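Local atomic coordinates of enoyl-[acyl-carrier-protein] reductase [FMN] (Thermotoga maritima, PDB entry 5GVJ), a protein that probably reduces the enoyl group of acyl-carrier-protein substrates with NADH, using FMN as its flavin cofactor. Residues L40-S45 and V93-A98; V70-V75 and K84-E89. The protein carries 1 engineered substitution. All coordinates share one frame; numbering follows the deposited sequence.

Contact 1. Residues L40-S45 and V93-A98; sequences LGIIGS and VVTFGA
Leu40 and Val93 meet methyl to methyl, and the methyls of Ile42 and Thr95 meet farther along. Leu40 CD2 lies 4.0 Å from Val93 CG1, and CD1 of the leucine sits 4.2 Å from CG2 of the valine, so each branch of the fork has its own partner. Leu40 reaches this far because its CG stands anti to the backbone N (chi1 -168°). Two residues along, Ile42 CD1 comes within 4.2 Å of Thr95 CG2, a single methyl-to-methyl touch.

The polar chemistry runs through the strand in between. Thr95 splits its two ends: the methyl is given to Ile42, while OG1 hydrogen-bonds Asn71 OD1. A buried hydroxyl is thereby satisfied inside an otherwise greasy patch. The Ile42 side chain lies about 4 Å, nearest atoms, from Gly21 and from the side chain of Gln191, both FMN-binding residues in a structure of this protein, though no flavin is bound to this chain.

All four touching residues are buried, inside what is evidently a TIM barrel. Strands 41-44 and 93-97 are not neighbours; strand 68-73 lies between and bonds to both, while Ile43 faces helix 50-63 and Val94 touches Cys86 of helix 79-88.

Contact 2. Residues V70-V75 and K84-E89; sequences VNIILV and KVCIEE
Cys86 SG packs against Val70 and Ile72 of strand 68-73. The fit is closest at Val70: the sulfur lies 3.8 Å from Val70 CB and equally near its CG1, with CG2 only a little farther off, so it rests against the branch point and not against a single methyl. Ile72, two residues on along the strand and on the same outer face, adds its CD1 at 4.0 Å from Cys86 SG. With CG1 anti to the carbonyl carbon (chi1 -69°) and the chain then running out extended (chi2 177°), Ile72 puts just its terminal methyl on the sulfur. Val94 of strand 93-97 and Val91 also touch Cys86, so its surroundings include more aliphatic groups than these two.

The other side of the helix is quite different. Lys84 points away from the strand and is exposed, as is Glu88, and neither takes part in the packing. What ties them into the turn is the main chain, where Glu88 N donates to Lys84 O at 3.0 Å. Here the helix is finishing: Glu89 is the first residue to leave helical angles, and its backbone O is bonded by Arg61 NH1. Between the two sides, Val85 packs on helix 50-63.

On the strand, Asn71 turns its CB away from the helix, and its OD1 is hydrogen-bonded to Thr95 OG1 on the inner side of the sheet. The contact joins the first strand and the helix of the beta-alpha-beta unit 68-73, 79-88, 93-97. Its chemistry is apolar: the sulfur behaves as a greasy group among aliphatic ones, and van der Waals contact and burial hold strand and helix here, without a directional bond between them.

Both contacts are buried, yet they work on different faces of the same sheet. Contact 1 is the more central, its centre about 7 Å from that of the chain against about 16 Å for contact 2, and lies inside the barrel; contact 2 fastens a helix outside it, with charged residues close by. Strand 68-73 is the common element, lying between the strands of contact 1. Asn71 ties it in, its backbone O 2.7 Å from Ser45 OG, a probable hydrogen bond. Farther along, Phe96 CD1 packs 3.5 Å from Leu74 CD2. Contact 1 includes a threonine and brings Ile42 close to FMN-binding residues, whereas contact 2 is aliphatic with one sulfur.

Contact 1. Residues L40-S45 and V93-A98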
loop_
_atom_site.group_PDB
_atom_site.type_symbol
_atom_site.label_atom_id
_atom_site.label_comp_id
_atom_site.label_asym_id
_atom_site.label_seq_id
_atom_site.Cartn_x
_atom_site.Cartn_y
_atom_site.Cartn_z
ATOM N N LEU A 40 2.659 19.132 12.020
ATOM C CA LEU A 40 1.964 20.178 11.273
ATOM C C LEU A 40 0.463 19.973 11.419
ATOM O O LEU A 40 -0.115 19.099 10.776
ATOM C CB LEU A 40 2.361 20.196 9.797
ATOM C CG LEU A 40 1.851 21.462 9.098
ATOM C CD1 LEU A 40 2.814 22.631 9.346
ATOM C CD2 LEU A 40 1.630 21.235 7.586
ATOM N N GLY A 41 -0.169 20.785 12.263
ATOM C CA GLY A 41 -1.614 20.826 12.280
ATOM C C GLY A 41 -2.134 21.490 11.022
ATOM O O GLY A 41 -1.482 22.345 10.424
ATOM N N ILE A 42 -3.317 21.076 10.591
ATOM C CA ILE A 42 -3.853 21.565 9.328
ATOM C C ILE A 42 -5.331 21.845 9.513
ATOM O O ILE A 42 -6.081 20.970 9.955
ATOM C CB ILE A 42 -3.630 20.579 8.167
ATOM C CG1 ILE A 42 -2.142 20.509 7.825
ATOM C CG2 ILE A 42 -4.436 21.024 6.956
ATOM C CD1 ILE A 42 -1.783 19.406 6.797
ATOM N N ILE A 43 -5.738 23.077 9.220
ATOM C CA ILE A 43 -7.141 23.469 9.254
ATOM C C ILE A 43 -7.788 23.027 7.947
ATOM O O ILE A 43 -7.327 23.396 6.863
ATOM C CB ILE A 43 -7.279 24.990 9.444
ATOM C CG1 ILE A 43 -6.752 25.411 10.815
ATOM C CG2 ILE A 43 -8.730 25.416 9.248
ATOM C CD1 ILE A 43 -6.605 26.938 10.966
ATOM N N GLY A 44 -8.851 22.235 8.044
ATOM C CA GLY A 44 -9.577 21.825 6.857
ATOM C C GLY A 44 -10.637 22.837 6.475
ATOM O O GLY A 44 -11.622 23.011 7.204
ATOM N N SER A 45 -10.453 23.524 5.351
ATOM C CA SER A 45 -11.364 24.590 4.958
ATOM C C SER A 45 -12.433 24.116 3.983
ATOM O O SER A 45 -13.183 24.944 3.457
ATOM C CB SER A 45 -10.583 25.768 4.351
ATOM O OG SER A 45 -10.146 25.500 3.027
ATOM N N VAL A 93 1.698 27.389 5.377
ATOM C CA VAL A 93 1.653 26.179 4.555
ATOM C C VAL A 93 0.238 26.013 4.023
ATOM O O VAL A 93 -0.728 26.112 4.785
ATOM C CB VAL A 93 2.055 24.919 5.348
ATOM C CG1 VAL A 93 2.060 23.691 4.418
ATOM C CG2 VAL A 93 3.407 25.108 6.026
ATOM N N VAL A 94 0.103 25.764 2.721
ATOM C CA VAL A 94 -1.201 25.477 2.133
ATOM C C VAL A 94 -1.119 24.157 1.380
ATOM O O VAL A 94 -0.229 23.968 0.541
ATOM C CB VAL A 94 -1.697 26.617 1.223
ATOM C CG1 VAL A 94 -2.997 26.222 0.525
ATOM C CG2 VAL A 94 -1.939 27.875 2.068
ATOM N N THR A 95 -2.023 23.235 1.706
ATOM C CA THR A 95 -2.212 22.010 0.943
ATOM C C THR A 95 -3.467 22.160 0.102
ATOM O O THR A 95 -4.346 22.971 0.404
ATOM C CB THR A 95 -2.332 20.762 1.840
ATOM O OG1 THR A 95 -3.549 20.791 2.592
ATOM C CG2 THR A 95 -1.151 20.633 2.789
ATOM N N PHE A 96 -3.534 21.375 -0.974
ATOM C CA PHE A 96 -4.664 21.401 -1.888
ATOM C C PHE A 96 -5.183 19.991 -2.099
ATOM O O PHE A 96 -4.419 19.022 -2.070
ATOM C CB PHE A 96 -4.287 21.992 -3.252
ATOM C CG PHE A 96 -4.089 23.475 -3.242
ATOM C CD1 PHE A 96 -5.172 24.332 -3.347
ATOM C CD2 PHE A 96 -2.815 24.018 -3.148
ATOM C CE1 PHE A 96 -4.993 25.706 -3.354
ATOM C CE2 PHE A 96 -2.629 25.381 -3.151
ATOM C CZ PHE A 96 -3.723 26.230 -3.258
ATOM N N GLY A 97 -6.493 19.881 -2.316
ATOM C CA GLY A 97 -7.084 18.627 -2.718
ATOM C C GLY A 97 -8.015 18.822 -3.899
ATOM O O GLY A 97 -8.474 19.929 -4.190
ATOM N N ALA A 98 -8.279 17.706 -4.587
ATOM C CA ALA A 98 -9.290 17.619 -5.648
ATOM C C ALA A 98 -8.845 18.345 -6.917
ATOM O O ALA A 98 -9.552 19.205 -7.444
ATOM C CB ALA A 98 -10.655 18.130 -5.175
#

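Contact 2. Residues V70-V75 and K84-E89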
loop_
_atom_site.group_PDB
_atom_site.type_symbol
_atom_site.label_atom_id
_atom_site.label_comp_id
_atom_site.label_asym_id
_atom_site.label_seq_id
_atom_site.Cartn_x
_atom_site.Cartn_y
_atom_site.Cartn_z
ATOM N N VAL A 70 -3.289 25.108 6.042
ATOM C CA VAL A 70 -4.694 25.153 5.662
ATOM C C VAL A 70 -4.852 24.304 4.408
ATOM O O VAL A 70 -4.125 24.503 3.426
ATOM C CB VAL A 70 -5.188 26.585 5.393
ATOM C CG1 VAL A 70 -6.577 26.539 4.771
ATOM C CG2 VAL A 70 -5.206 27.410 6.688
ATOM N N ASN A 71 -5.793 23.368 4.442
ATOM C CA ASN A 71 -6.139 22.574 3.272
ATOM C C ASN A 71 -7.303 23.221 2.533
ATOM O O ASN A 71 -8.345 23.504 3.127
ATOM C CB ASN A 71 -6.503 21.143 3.668
ATOM C CG ASN A 71 -6.872 20.289 2.470
ATOM O OD1 ASN A 71 -6.042 20.047 1.589
ATOM N ND2 ASN A 71 -8.120 19.840 2.424
ATOM N N ILE A 72 -7.132 23.430 1.233
ATOM C CA ILE A 72 -8.139 24.064 0.394
ATOM C C ILE A 72 -8.623 23.042 -0.625
ATOM O O ILE A 72 -7.805 22.389 -1.286
ATOM C CB ILE A 72 -7.567 25.315 -0.296
ATOM C CG1 ILE A 72 -7.319 26.407 0.751
ATOM C CG2 ILE A 72 -8.490 25.794 -1.413
ATOM C CD1 ILE A 72 -6.696 27.643 0.199
ATOM N N ILE A 73 -9.941 22.894 -0.742
ATOM C CA ILE A 73 -10.540 22.014 -1.743
ATOM C C ILE A 73 -10.793 22.812 -3.018
ATOM O O ILE A 73 -11.568 23.776 -3.015
ATOM C CB ILE A 73 -11.841 21.382 -1.231
ATOM C CG1 ILE A 73 -11.583 20.596 0.052
ATOM C CG2 ILE A 73 -12.420 20.471 -2.303
ATOM C CD1 ILE A 73 -10.582 19.486 -0.125
ATOM N N LEU A 74 -10.166 22.383 -4.115
ATOM C CA LEU A 74 -10.153 23.179 -5.339
ATOM C C LEU A 74 -11.541 23.338 -5.945
ATOM O O LEU A 74 -11.807 24.348 -6.607
ATOM C CB LEU A 74 -9.206 22.545 -6.352
ATOM C CG LEU A 74 -7.724 22.652 -5.992
ATOM C CD1 LEU A 74 -6.915 21.682 -6.831
ATOM C CD2 LEU A 74 -7.211 24.085 -6.176
ATOM N N VAL A 75 -12.433 22.363 -5.738
ATOM C CA VAL A 75 -13.782 22.433 -6.298
ATOM C C VAL A 75 -14.730 23.268 -5.453
ATOM O O VAL A 75 -15.889 23.459 -5.842
ATOM C CB VAL A 75 -14.362 21.015 -6.492
ATOM C CG1 VAL A 75 -13.435 20.182 -7.359
ATOM C CG2 VAL A 75 -14.577 20.335 -5.158
ATOM N N LYS A 84 -6.896 33.603 -1.157
ATOM C CA LYS A 84 -6.623 34.997 -0.806
ATOM C C LYS A 84 -6.583 35.184 0.710
ATOM O O LYS A 84 -5.719 35.903 1.223
ATOM C CB LYS A 84 -7.667 35.888 -1.501
ATOM C CG LYS A 84 -8.300 37.064 -0.748
ATOM C CD LYS A 84 -7.381 38.264 -0.560
ATOM C CE LYS A 84 -8.026 39.273 0.385
ATOM N NZ LYS A 84 -8.427 38.553 1.651
ATOM N N VAL A 85 -7.476 34.509 1.448
ATOM C CA VAL A 85 -7.398 34.550 2.909
ATOM C C VAL A 85 -6.041 34.044 3.385
ATOM O O VAL A 85 -5.425 34.625 4.286
ATOM C CB VAL A 85 -8.542 33.738 3.550
ATOM C CG1 VAL A 85 -8.335 33.645 5.071
ATOM C CG2 VAL A 85 -9.899 34.353 3.234
ATOM N N CYS A 86 -5.563 32.940 2.806
ATOM C CA CYS A 86 -4.304 32.364 3.264
ATOM C C CYS A 86 -3.143 33.312 3.019
ATOM O O CYS A 86 -2.196 33.363 3.809
ATOM C CB CYS A 86 -4.054 31.022 2.566
ATOM S SG CYS A 86 -5.135 29.728 3.213
ATOM N N ILE A 87 -3.192 34.057 1.918
ATOM C CA ILE A 87 -2.151 35.040 1.636
ATOM C C ILE A 87 -2.203 36.183 2.653
ATOM O O ILE A 87 -1.182 36.562 3.245
ATOM C CB ILE A 87 -2.303 35.544 0.191
ATOM C CG1 ILE A 87 -1.896 34.428 -0.787
ATOM C CG2 ILE A 87 -1.520 36.832 -0.017
ATOM C CD1 ILE A 87 -2.267 34.679 -2.244
ATOM N N GLU A 88 -3.405 36.717 2.905
ATOM C CA GLU A 88 -3.531 37.902 3.754
ATOM C C GLU A 88 -3.196 37.591 5.209
ATOM O O GLU A 88 -2.612 38.427 5.910
ATOM C CB GLU A 88 -4.938 38.498 3.632
ATOM C CG GLU A 88 -5.272 38.975 2.224
ATOM C CD GLU A 88 -4.275 39.979 1.634
ATOM O OE1 GLU A 88 -3.985 39.925 0.408
ATOM O OE2 GLU A 88 -3.772 40.820 2.399
ATOM N N GLU A 89 -3.566 36.409 5.693
ATOM C CA GLU A 89 -3.259 36.029 7.066
ATOM C C GLU A 89 -1.900 35.335 7.208
ATOM O O GLU A 89 -1.619 34.761 8.269
ATOM C CB GLU A 89 -4.381 35.148 7.623
ATOM C CG GLU A 89 -5.776 35.746 7.425
ATOM C CD GLU A 89 -5.930 37.151 8.033
ATOM O OE1 GLU A 89 -5.374 37.409 9.117
ATOM O OE2 GLU A 89 -6.605 38.000 7.416
#